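Long-range contact in integron gene cassette protein HFX_CASS3 (Uncultured bacterium, PDB 3FYN), which is of unknown function but belongs to the GNAT family and so probably transfers an acetyl or other acyl group from a coenzyme A thioester to an unidentified acceptor: residues Arg59-Leu64 and Tyr85-Leu90. Residues are numbered along the deposited sequence; the frame is centred on the assembly and turned at random.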
loop_
_atom_site.group_PDB
_atom_site.type_symbol
_atom_site.label_atom_id
_atom_site.label_comp_id
_atom_site.label_asym_id
_atom_site.label_seq_id
_atom_site.Cartn_x
_atom_site.Cartn_y
_atom_site.Cartn_z
ATOM N N ARG A 59 3.752 -16.117 11.786
ATOM C CA ARG A 59 3.916 -16.188 10.341
ATOM C C ARG A 59 4.103 -14.798 9.728
ATOM O O ARG A 59 5.008 -14.581 8.915
ATOM C CB ARG A 59 2.713 -16.906 9.713
ATOM C CG ARG A 59 2.972 -17.496 8.360
ATOM C CD ARG A 59 1.939 -18.577 8.036
ATOM N NE ARG A 59 0.555 -18.134 8.201
ATOM C CZ ARG A 59 -0.299 -18.620 9.102
ATOM N NH1 ARG A 59 0.071 -19.576 9.942
ATOM N NH2 ARG A 59 -1.539 -18.152 9.159
ATOM N N ALA A 60 3.255 -13.857 10.129
ATOM C CA ALA A 60 3.285 -12.509 9.572
ATOM C C ALA A 60 4.580 -11.773 9.909
ATOM O O ALA A 60 5.222 -11.197 9.025
ATOM C CB ALA A 60 2.073 -11.706 10.039
ATOM N N PHE A 61 4.971 -11.791 11.180
ATOM C CA PHE A 61 6.186 -11.088 11.578
ATOM C C PHE A 61 7.410 -11.714 10.916
ATOM O O PHE A 61 8.304 -11.009 10.463
ATOM C CB PHE A 61 6.349 -11.056 13.102
ATOM C CG PHE A 61 5.496 -10.022 13.789
ATOM C CD1 PHE A 61 5.667 -8.672 13.523
ATOM C CD2 PHE A 61 4.554 -10.401 14.735
ATOM C CE1 PHE A 61 4.886 -7.717 14.162
ATOM C CE2 PHE A 61 3.767 -9.455 15.375
ATOM C CZ PHE A 61 3.945 -8.106 15.096
ATOM N N LYS A 62 7.443 -13.038 10.848
ATOM C CA LYS A 62 8.567 -13.714 10.221
ATOM C C LYS A 62 8.646 -13.407 8.735
ATOM O O LYS A 62 9.731 -13.228 8.197
ATOM C CB LYS A 62 8.508 -15.221 10.462
ATOM C CG LYS A 62 8.987 -15.616 11.851
ATOM C CD LYS A 62 8.653 -17.063 12.168
ATOM C CE LYS A 62 9.441 -18.038 11.315
ATOM N NZ LYS A 62 9.159 -19.453 11.719
ATOM N N ALA A 63 7.495 -13.338 8.076
ATOM C CA ALA A 63 7.465 -13.019 6.656
ATOM C C ALA A 63 8.072 -11.647 6.396
ATOM O O ALA A 63 8.878 -11.471 5.479
ATOM C CB ALA A 63 6.037 -13.073 6.127
ATOM N N LEU A 64 7.669 -10.669 7.197
ATOM C CA LEU A 64 8.128 -9.309 7.002
ATOM C C LEU A 64 9.610 -9.181 7.356
ATOM O O LEU A 64 10.374 -8.576 6.612
ATOM C CB LEU A 64 7.270 -8.342 7.821
ATOM C CG LEU A 64 7.522 -6.850 7.621
ATOM C CD1 LEU A 64 7.561 -6.492 6.150
ATOM C CD2 LEU A 64 6.450 -6.059 8.337
ATOM N N TYR A 85 5.536 -1.129 19.429
ATOM C CA TYR A 85 6.196 -1.399 18.164
ATOM C C TYR A 85 5.517 -0.646 17.043
ATOM O O TYR A 85 4.394 -0.151 17.187
ATOM C CB TYR A 85 6.219 -2.911 17.862
ATOM C CG TYR A 85 4.880 -3.495 17.473
ATOM C CD1 TYR A 85 3.918 -3.781 18.436
ATOM C CD2 TYR A 85 4.570 -3.747 16.138
ATOM C CE1 TYR A 85 2.689 -4.313 18.083
ATOM C CE2 TYR A 85 3.347 -4.282 15.777
ATOM C CZ TYR A 85 2.411 -4.559 16.752
ATOM O OH TYR A 85 1.193 -5.084 16.399
ATOM N N ILE A 86 6.218 -0.544 15.926
ATOM C CA ILE A 86 5.671 0.117 14.750
ATOM C C ILE A 86 6.149 -0.611 13.509
ATOM O O ILE A 86 7.303 -1.050 13.432
ATOM C CB ILE A 86 6.048 1.623 14.725
ATOM C CG1 ILE A 86 5.300 2.366 13.613
ATOM C CG2 ILE A 86 7.561 1.817 14.620
ATOM C CD1 ILE A 86 5.297 3.876 13.803
ATOM N N VAL A 87 5.249 -0.754 12.543
ATOM C CA VAL A 87 5.535 -1.496 11.331
ATOM C C VAL A 87 5.404 -0.594 10.118
ATOM O O VAL A 87 4.383 0.059 9.930
ATOM C CB VAL A 87 4.563 -2.685 11.167
ATOM C CG1 VAL A 87 4.866 -3.431 9.888
ATOM C CG2 VAL A 87 4.665 -3.612 12.369
ATOM N N LEU A 88 6.450 -0.565 9.302
ATOM C CA LEU A 88 6.435 0.126 8.018
ATOM C C LEU A 88 6.323 -0.904 6.901
ATOM O O LEU A 88 7.124 -1.835 6.826
ATOM C CB LEU A 88 7.738 0.917 7.845
ATOM C CG LEU A 88 8.040 1.465 6.446
ATOM C CD1 LEU A 88 7.092 2.606 6.084
ATOM C CD2 LEU A 88 9.482 1.932 6.362
ATOM N N THR A 89 5.332 -0.753 6.028
ATOM C CA THR A 89 5.288 -1.593 4.835
ATOM C C THR A 89 5.461 -0.738 3.591
ATOM O O THR A 89 5.140 0.450 3.600
ATOM C CB THR A 89 4.007 -2.437 4.754
ATOM O OG1 THR A 89 2.865 -1.575 4.755
ATOM C CG2 THR A 89 3.929 -3.377 5.945
ATOM N N LEU A 90 5.989 -1.353 2.536
ATOM C CA LEU A 90 6.401 -0.638 1.334
ATOM C C LEU A 90 5.667 -1.148 0.107
ATOM O O LEU A 90 5.411 -2.342 -0.017
ATOM C CB LEU A 90 7.906 -0.804 1.124
ATOM C CG LEU A 90 8.769 -0.232 2.250
ATOM C CD1 LEU A 90 10.231 -0.611 2.066
ATOM C CD2 LEU A 90 8.603 1.278 2.328
#
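Phe61 CG stands anti to its own carbonyl carbon (chi1 -79°), which carries the ring from the helix flank toward the strand, while Tyr85 CG is tucked between the backbone N and the carbonyl carbon (chi1 72°) and its ring reaches back to meet it. The two rings form an offset edge-to-face pair, centroids 5.8 Å apart and planes at 75°. The phenylalanine supplies the edge: Phe61 CZ lies 3.9 Å from Tyr85 CE2, with Phe61 CE1 slightly farther from the same carbon at 4.1 Å. Val87 CG2 also comes to the rim of the Phe61 ring, near its plane, at 4.5 Å from CE1.

One helical turn on, the CB of Leu64 points toward the strand, and CG continues anti to the backbone N. Its CD2 methyl presses against the CG1 branch of Val87 at 3.4 Å, tighter than the usual carbon-carbon contact, and at 4.4 Å it skirts Thr89 CG2. Val87 thus turns one methyl to each of the two, CG1 tightly to Leu64 and CG2 more loosely to Phe61.

The contact illustrates how a GNAT fold packs a helix on its central, mostly antiparallel sheet: i and i+3 positions of helix 54-66 meet alternate residues of strand 81-93, the axes of the short segments coming within 11.5 Å. Strand 71-78 completes the apolar floor through Ile73, which touches both Phe61 and Leu64, and helix 34-47 flanks the aromatic end, Met41 touching both Phe61 and Tyr85. Every residue that touches across the interface is buried. The second subunit adds to the cover, Met94 of that chain packing on Phe61 and Val87, and Thr89 OG1 makes a weak hydrogen bond to Phe92 O of the same neighbouring subunit.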